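PDB 4YYF: beta-N-acetylhexosaminidase from Mycobacterium smegmatis, which probably hydrolyses terminal non-reducing N-acetyl-D-hexosamine residues from N-acetyl-beta-D-hexosaminides, as a member of glycosyl hydrolase family 3. Local coordinates for residues Ala188-Arg191 with Gly192-Ala196; Tyr136-Ala139 with Leu140-Arg144; Tyr288-Leu292 with Ser293-Ala297; Val227-Gly230 with Asp231-Pro235. The protein carries 1 engineered substitution. All blocks are in the same frame, centred on the assembly; numbering follows the deposited sequence.

Contact 1: residues Ala188-Arg191 with Gly192-Ala196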
# COMPACT_ATOMS: atom_id res chain seq x y z
N ALA A 188 -5.34 -16.20 -5.17
CA ALA A 188 -4.92 -16.54 -6.52
C ALA A 188 -4.37 -15.31 -7.21
O ALA A 188 -3.35 -15.38 -7.91
CB ALA A 188 -6.09 -17.13 -7.33
N TYR A 189 -5.03 -14.17 -7.01
CA TYR A 189 -4.62 -12.94 -7.67
C TYR A 189 -3.25 -12.52 -7.13
O TYR A 189 -2.37 -12.11 -7.89
CB TYR A 189 -5.66 -11.81 -7.49
CG TYR A 189 -5.60 -10.77 -8.60
CD1 TYR A 189 -4.63 -9.77 -8.59
CD2 TYR A 189 -6.47 -10.82 -9.69
CE1 TYR A 189 -4.55 -8.83 -9.63
CE2 TYR A 189 -6.40 -9.87 -10.73
CZ TYR A 189 -5.44 -8.89 -10.68
OH TYR A 189 -5.35 -7.96 -11.70
N ALA A 190 -3.07 -12.63 -5.82
CA ALA A 190 -1.79 -12.24 -5.20
C ALA A 190 -0.68 -13.16 -5.69
O ALA A 190 0.45 -12.71 -5.95
CB ALA A 190 -1.89 -12.26 -3.67
N ARG A 191 -1.00 -14.45 -5.83
CA ARG A 191 -0.01 -15.45 -6.23
C ARG A 191 0.45 -15.18 -7.67
O ARG A 191 1.64 -15.35 -7.99
CB ARG A 191 -0.61 -16.86 -6.05
CG ARG A 191 0.38 -18.00 -6.26
CD ARG A 191 -0.18 -19.34 -5.75
NE ARG A 191 -1.59 -19.55 -6.12
CZ ARG A 191 -2.00 -20.24 -7.18
NH1 ARG A 191 -1.12 -20.81 -8.00
NH2 ARG A 191 -3.31 -20.36 -7.41
N GLY A 192 -0.48 -14.77 -8.52
CA GLY A 192 -0.17 -14.44 -9.91
C GLY A 192 0.75 -13.24 -10.00
O GLY A 192 1.75 -13.27 -10.73
N LEU A 193 0.45 -12.20 -9.23
CA LEU A 193 1.31 -11.01 -9.20
C LEU A 193 2.69 -11.38 -8.70
O LEU A 193 3.70 -11.00 -9.30
CB LEU A 193 0.71 -9.94 -8.29
CG LEU A 193 -0.57 -9.25 -8.76
CD1 LEU A 193 -1.02 -8.24 -7.70
CD2 LEU A 193 -0.37 -8.55 -10.10
N ARG A 194 2.73 -12.11 -7.59
CA ARG A 194 3.97 -12.56 -6.97
C ARG A 194 4.81 -13.38 -7.95
O ARG A 194 6.04 -13.20 -8.04
CB ARG A 194 3.63 -13.40 -5.70
CG ARG A 194 4.75 -14.15 -5.03
CD ARG A 194 4.24 -14.87 -3.73
NE ARG A 194 3.44 -13.91 -2.96
CZ ARG A 194 2.16 -14.05 -2.66
NH1 ARG A 194 1.55 -13.07 -2.00
NH2 ARG A 194 1.49 -15.15 -2.98
N ASP A 195 4.18 -14.30 -8.67
CA ASP A 195 4.94 -15.13 -9.62
C ASP A 195 5.46 -14.33 -10.83
O ASP A 195 6.40 -14.75 -11.50
CB ASP A 195 4.11 -16.34 -10.08
CG ASP A 195 3.94 -17.39 -8.99
OD1 ASP A 195 4.63 -17.28 -7.95
OD2 ASP A 195 3.10 -18.31 -9.15
N ALA A 196 4.84 -13.18 -11.09
CA ALA A 196 5.34 -12.24 -12.10
C ALA A 196 6.51 -11.41 -11.54
O ALA A 196 7.23 -10.75 -12.30
CB ALA A 196 4.23 -11.32 -12.58
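Tyr189 and Leu193 meet one turn apart on helix 179-196, an alpha-helix of the TIM barrel that precedes strand 199-205. The leucine comes to the edge of the tyrosine ring, near its plane, with Leu193 CD1 4.0 Å from Tyr189 CD1. The ring reaches this place because Tyr189 CG lies anti to the backbone N (chi1 -155°), and its hydroxyl is hydrogen-bonded to Gln120 OE1.

A second pair, Ala190 and Arg194, is organised differently. The arginine chain runs straight from the backbone and then bends at chi3 (-47°), which folds the guanidinium back over its own helix. One face of that group lies above the carbonyl of the preceding turn, Ala190 O being 3.9 Å from Arg194 CZ, while Arg194 NH1 comes to 3.9 Å from Ala190 CB. Arg194 NE is hydrogen-bonded to Pro244 O, which ties the group to the chain just before strand 246-249.

Arg191 and Asp195 lie side by side and point the same way, yet they form no salt bridge: Arg191 NH1 and Asp195 OD2 are 5.0 Å apart, and the guanidinium and carboxylate planes are inclined at 77°. The carboxylate turns instead to the neighbouring helix 132-148, where Asp195 OD2 is hydrogen-bonded to Tyr136 OH. Asp195 also stays close to the helix backbone, its CG 3.2 Å from Arg191 O, the same oxygen that accepts the hydrogen bond from Asp195 N at 2.8 Å.

Contact 2: residues Tyr136-Ala139 with Leu140-Arg144. With ACT (acetate ion), chain E.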
# COMPACT_ATOMS: atom_id res chain seq x y z
N TYR A 136 -5.64 -16.73 -11.30
CA TYR A 136 -4.19 -16.79 -11.14
C TYR A 136 -3.51 -16.42 -12.47
O TYR A 136 -2.60 -15.58 -12.49
CB TYR A 136 -3.72 -18.18 -10.68
CG TYR A 136 -2.23 -18.35 -10.82
CD1 TYR A 136 -1.35 -17.83 -9.88
CD2 TYR A 136 -1.68 -19.04 -11.91
CE1 TYR A 136 0.02 -17.97 -10.01
CE2 TYR A 136 -0.31 -19.19 -12.06
CZ TYR A 136 0.54 -18.65 -11.11
OH TYR A 136 1.90 -18.80 -11.25
N GLY A 137 -3.95 -17.04 -13.55
CA GLY A 137 -3.39 -16.80 -14.87
C GLY A 137 -3.57 -15.37 -15.35
O GLY A 137 -2.69 -14.80 -15.99
N ILE A 138 -4.73 -14.79 -15.05
CA ILE A 138 -4.97 -13.40 -15.42
C ILE A 138 -4.01 -12.46 -14.68
O ILE A 138 -3.42 -11.56 -15.29
CB ILE A 138 -6.42 -13.01 -15.12
CG1 ILE A 138 -7.36 -13.71 -16.11
CG2 ILE A 138 -6.59 -11.50 -15.22
CD1 ILE A 138 -8.85 -13.53 -15.78
N ALA A 139 -3.85 -12.69 -13.38
CA ALA A 139 -2.96 -11.87 -12.56
C ALA A 139 -1.50 -12.03 -12.97
O ALA A 139 -0.74 -11.06 -12.99
CB ALA A 139 -3.12 -12.22 -11.08
N LEU A 140 -1.11 -13.26 -13.30
CA LEU A 140 0.24 -13.52 -13.81
C LEU A 140 0.50 -12.75 -15.10
O LEU A 140 1.51 -12.06 -15.23
CB LEU A 140 0.44 -15.02 -14.05
CG LEU A 140 1.81 -15.41 -14.62
CD1 LEU A 140 2.96 -14.99 -13.69
CD2 LEU A 140 1.88 -16.91 -14.90
N ASP A 141 -0.40 -12.89 -16.07
CA ASP A 141 -0.25 -12.18 -17.35
C ASP A 141 -0.17 -10.68 -17.16
O ASP A 141 0.67 -10.01 -17.77
CB ASP A 141 -1.42 -12.51 -18.29
CG ASP A 141 -1.33 -13.92 -18.86
OD1 ASP A 141 -0.25 -14.55 -18.79
OD2 ASP A 141 -2.35 -14.40 -19.41
N ARG A 142 -1.03 -10.13 -16.32
CA ARG A 142 -1.04 -8.68 -16.11
C ARG A 142 0.16 -8.20 -15.30
O ARG A 142 0.69 -7.13 -15.55
CB ARG A 142 -2.36 -8.22 -15.50
CG ARG A 142 -3.51 -8.38 -16.50
CD ARG A 142 -4.85 -8.09 -15.85
NE ARG A 142 -5.10 -6.67 -15.63
CZ ARG A 142 -5.44 -5.82 -16.60
NH1 ARG A 142 -5.50 -6.24 -17.86
NH2 ARG A 142 -5.70 -4.54 -16.32
N GLY A 143 0.58 -9.01 -14.34
CA GLY A 143 1.81 -8.73 -13.61
C GLY A 143 3.02 -8.60 -14.52
O GLY A 143 3.85 -7.71 -14.34
N ARG A 144 3.15 -9.50 -15.49
CA ARG A 144 4.27 -9.43 -16.42
C ARG A 144 4.18 -8.16 -17.24
O ARG A 144 5.19 -7.52 -17.52
CB ARG A 144 4.30 -10.66 -17.33
CG ARG A 144 4.74 -11.92 -16.60
CD ARG A 144 4.48 -13.17 -17.42
NE ARG A 144 4.95 -14.36 -16.71
CZ ARG A 144 4.65 -15.61 -17.06
NH1 ARG A 144 3.86 -15.83 -18.10
NH2 ARG A 144 5.13 -16.63 -16.35
C ACT E . -4.76 -9.69 -19.28
O ACT E . -3.64 -9.60 -19.84
OXT ACT E . -5.43 -8.64 -19.26
CH3 ACT E . -5.23 -10.97 -18.65
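The Tyr136 ring and Leu140 lie side by side and point the same way, with Leu140 CD2 approaching obliquely, 4.2 Å from Tyr136 CE2. On its other flank the same methyl sits over one face of the Arg144 guanidinium, 3.5 Å above the plane and offset toward the rim. The Arg142 guanidinium is met at its edge: an acetate ion lies near its plane, and Arg142 NH1 donates to acetate OXT over 2.8 Å at an N-H...O angle of 149°. A bend at chi3 (76°) curls the arginine about this ion. All these side chains belong to one alpha-helix, 132-148, on the outside of the TIM barrel, and they pair across one turn in the usual i to i+4 pattern; Arg142 N, for example, donates to Ile138 O at 3.0 Å. Ile138 runs alongside Arg142, its CG2 3.9 Å from Arg142 CD, and the same methyl touches the acetate, with Ile138 CG2 3.7 Å from acetate CH3. The arginine has further partners, NH2 in a salt bridge to Glu105 and NH1 also bonded to Gly118 O, which fix the rotation of the guanidinium. Lys145 NZ is a second hydrogen-bond donor to the acetate.

Contact 3: residues Tyr288-Leu292 with Ser293-Ala297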
# COMPACT_ATOMS: atom_id res chain seq x y z
N TYR A 288 2.08 -0.75 4.36
CA TYR A 288 1.82 0.59 3.83
C TYR A 288 0.62 1.22 4.51
O TYR A 288 -0.23 0.51 5.05
CB TYR A 288 1.47 0.51 2.33
CG TYR A 288 2.61 0.26 1.38
CD1 TYR A 288 3.29 1.31 0.79
CD2 TYR A 288 2.97 -1.04 1.02
CE1 TYR A 288 4.33 1.09 -0.12
CE2 TYR A 288 4.02 -1.28 0.10
CZ TYR A 288 4.69 -0.20 -0.45
OH TYR A 288 5.72 -0.39 -1.35
N THR A 289 0.52 2.55 4.45
CA THR A 289 -0.75 3.22 4.73
C THR A 289 -1.47 3.47 3.42
O THR A 289 -0.85 3.52 2.36
CB THR A 289 -0.57 4.60 5.38
OG1 THR A 289 0.02 5.48 4.42
CG2 THR A 289 0.29 4.52 6.63
N ASP A 290 -2.77 3.69 3.50
CA ASP A 290 -3.54 4.22 2.38
C ASP A 290 -3.15 5.70 2.27
O ASP A 290 -2.42 6.23 3.11
CB ASP A 290 -5.04 4.05 2.67
CG ASP A 290 -5.92 4.11 1.42
OD1 ASP A 290 -5.47 4.53 0.34
OD2 ASP A 290 -7.11 3.73 1.54
N ASP A 291 -3.63 6.36 1.21
CA ASP A 291 -3.27 7.75 0.89
C ASP A 291 -3.55 8.72 2.04
O ASP A 291 -4.69 8.86 2.48
CB ASP A 291 -4.02 8.13 -0.40
CG ASP A 291 -4.06 9.62 -0.70
OD1 ASP A 291 -3.22 10.41 -0.22
OD2 ASP A 291 -4.98 10.00 -1.46
N LEU A 292 -2.50 9.37 2.53
CA LEU A 292 -2.57 10.25 3.70
C LEU A 292 -2.88 11.72 3.39
O LEU A 292 -3.12 12.50 4.32
CB LEU A 292 -1.27 10.18 4.51
CG LEU A 292 -0.90 8.85 5.15
CD1 LEU A 292 0.52 8.91 5.67
CD2 LEU A 292 -1.86 8.50 6.28
N SER A 293 -2.89 12.11 2.12
CA SER A 293 -3.05 13.54 1.80
C SER A 293 -4.41 13.91 1.20
O SER A 293 -5.00 14.93 1.56
CB SER A 293 -1.93 14.01 0.89
OG SER A 293 -2.01 13.38 -0.38
N SER A 294 -4.92 13.11 0.27
CA SER A 294 -6.14 13.51 -0.44
C SER A 294 -7.39 12.96 0.20
O SER A 294 -8.50 13.39 -0.14
CB SER A 294 -6.10 13.08 -1.91
OG SER A 294 -6.41 11.70 -2.04
N MSE A 295 -7.24 12.03 1.13
CA MSE A 295 -8.39 11.34 1.72
C MSE A 295 -8.92 12.02 2.97
O MSE A 295 -8.18 12.20 3.94
CB MSE A 295 -8.05 9.87 2.00
CG MSE A 295 -7.71 9.12 0.73
SE MSE A 295 -7.42 7.21 0.96
CE MSE A 295 -9.25 6.68 1.31
N GLY A 296 -10.21 12.37 2.95
CA GLY A 296 -10.84 13.13 4.01
C GLY A 296 -10.79 12.51 5.40
O GLY A 296 -10.79 13.23 6.40
N ALA A 297 -10.75 11.18 5.48
CA ALA A 297 -10.68 10.51 6.79
C ALA A 297 -9.42 10.94 7.53
O ALA A 297 -9.38 10.94 8.77
CB ALA A 297 -10.72 8.98 6.63
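Asp291 and Ser293 form the tight part of this contact, an Asx turn in which one carboxylate oxygen gathers two backbone N-H groups. Ser293 N reaches Asp291 OD1 at 2.9 Å from above the carboxylate plane, and Ser294 N reaches the same Asp291 OD1 at 3.2 Å on the syn side, with an N-H...O angle of 171°. Both come from one face of the plane. Asp291 CG stands anti to the backbone N (chi1 165°), which carries the carboxylate forward over the turn.

The Asp290 side is more open: the residue is partly exposed, and a bound acetate, probably from the crystallisation liquor, lies about 3 Å from its side chain. Even so, it is held locally, for Asp290 OD1 accepts from Asp291 N at 2.7 Å. The side chains of Asp290 and selenomethionine Met295 cross at about a right angle, Asp290 OD1 being 3.4 Å from Met295 SE.

Residues 288-297 run from the C-terminal end of barrel strand 287-289, the end at which TIM barrels carry their active sites, to helix 296-299, with Met295 at the N-cap position. Strand 246-249 pairs with strand 287-289, while Leu292 packs on Ala319 of strand 319-321 and Val308 of helix 304-314.

Contact 4: residues Val227-Gly230 with Asp231-Pro235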
# COMPACT_ATOMS: atom_id res chain seq x y z
N VAL A 227 -16.42 -8.55 15.62
CA VAL A 227 -17.11 -8.90 14.38
C VAL A 227 -16.10 -9.09 13.24
O VAL A 227 -16.21 -10.02 12.44
CB VAL A 227 -18.19 -7.86 13.99
CG1 VAL A 227 -18.80 -8.21 12.64
CG2 VAL A 227 -19.28 -7.79 15.05
N LEU A 228 -15.11 -8.20 13.16
CA LEU A 228 -14.11 -8.31 12.10
C LEU A 228 -13.35 -9.64 12.22
O LEU A 228 -12.98 -10.24 11.20
CB LEU A 228 -13.12 -7.14 12.14
CG LEU A 228 -13.68 -5.73 12.00
CD1 LEU A 228 -12.57 -4.69 12.06
CD2 LEU A 228 -14.44 -5.59 10.68
N MSE A 229 -13.14 -10.08 13.46
CA MSE A 229 -12.39 -11.30 13.74
C MSE A 229 -12.96 -12.53 13.05
O MSE A 229 -12.21 -13.44 12.70
CB MSE A 229 -12.30 -11.58 15.24
CG MSE A 229 -11.37 -10.67 15.99
SE MSE A 229 -9.49 -10.93 15.52
CE MSE A 229 -8.87 -10.11 17.18
N GLY A 230 -14.28 -12.57 12.88
CA GLY A 230 -14.92 -13.72 12.27
C GLY A 230 -15.27 -13.56 10.80
O GLY A 230 -15.88 -14.45 10.21
N ASP A 231 -14.89 -12.44 10.20
CA ASP A 231 -15.34 -12.11 8.85
C ASP A 231 -14.24 -11.41 8.05
O ASP A 231 -13.47 -12.05 7.31
CB ASP A 231 -16.60 -11.23 8.96
CG ASP A 231 -17.36 -11.09 7.66
OD1 ASP A 231 -16.93 -11.67 6.64
OD2 ASP A 231 -18.40 -10.41 7.66
N ASP A 232 -14.16 -10.10 8.21
CA ASP A 232 -13.23 -9.28 7.43
C ASP A 232 -11.76 -9.69 7.57
O ASP A 232 -10.98 -9.53 6.64
CB ASP A 232 -13.40 -7.80 7.79
CG ASP A 232 -14.86 -7.34 7.74
OD1 ASP A 232 -15.69 -7.92 8.48
OD2 ASP A 232 -15.17 -6.39 6.98
N LEU A 233 -11.38 -10.20 8.73
CA LEU A 233 -9.97 -10.50 8.99
C LEU A 233 -9.59 -11.90 8.52
O LEU A 233 -8.41 -12.24 8.49
CB LEU A 233 -9.64 -10.34 10.48
CG LEU A 233 -9.47 -8.89 10.94
CD1 LEU A 233 -9.45 -8.77 12.45
CD2 LEU A 233 -8.21 -8.29 10.33
N VAL A 234 -10.58 -12.70 8.17
CA VAL A 234 -10.32 -14.10 7.80
C VAL A 234 -9.29 -14.29 6.66
O VAL A 234 -8.39 -15.12 6.79
CB VAL A 234 -11.64 -14.89 7.55
CG1 VAL A 234 -11.36 -16.26 6.98
CG2 VAL A 234 -12.42 -15.00 8.86
N PRO A 235 -9.41 -13.52 5.55
CA PRO A 235 -8.44 -13.70 4.46
C PRO A 235 -6.98 -13.47 4.86
O PRO A 235 -6.09 -14.16 4.37
CB PRO A 235 -8.88 -12.64 3.43
CG PRO A 235 -10.36 -12.49 3.67
CD PRO A 235 -10.51 -12.61 5.16
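Leu228 O accepts two hydrogen bonds, from Leu233 N and Asp231 N, which come from opposite faces of its carbonyl plane. Leu233 N lies 2.9 Å from Leu228 O, whereas Asp231 N lies 3.1 Å from Leu228 O but stands 64° out of the carbonyl plane, away from the lone pairs. This oxygen, near the end of helix 225-229, is thus gripped twice. A further backbone bond, Val234 N to Asp231 O at 3.1 Å, closes the next turn.

Apolar contacts add to these bonds. Leu233 CD1 touches the selenium of selenomethionine Met229 at 3.8 Å and Leu228 CB at 4.0 Å. Val234 CG2 lies 3.7 Å from Gly230 C, a backbone contact.

Polar and apolar groups meet where Leu228 CD2 presses on the Asp232 carboxylate, 3.4 Å from Asp232 CG. Asp232 OD2 is hydrogen-bonded to His210 ND1, which holds that carboxylate toward the loop following strand 199-205.

Together these features make a compact corner in the long connection between barrel strands 199-205 and 246-249: helix 225-229 ends, and a type I beta turn from Asp231 to Val234 leads straight into helix 234-239.

How the contacts relate
From the N terminus the order is contact 2, contact 1, contact 4 and contact 3. Each joins two directly consecutive segments, so each closes just a local turn, and none nests in or crosses another. Helix 132-148, with contact 2, leads through strand 153-154 to helix 179-196, with contact 1; these neighbouring helices touch, their contact centres about 7 Å apart. Strand 199-205 follows, then contact 4 in the connection to strand 246-249, where Pro235 packs on Val182 and Thr183 of helix 179-196. Contact 3, last, leaves strand 287-289. Its centre is about 26 Å from that of contact 1, on the opposite side of the chain's centre.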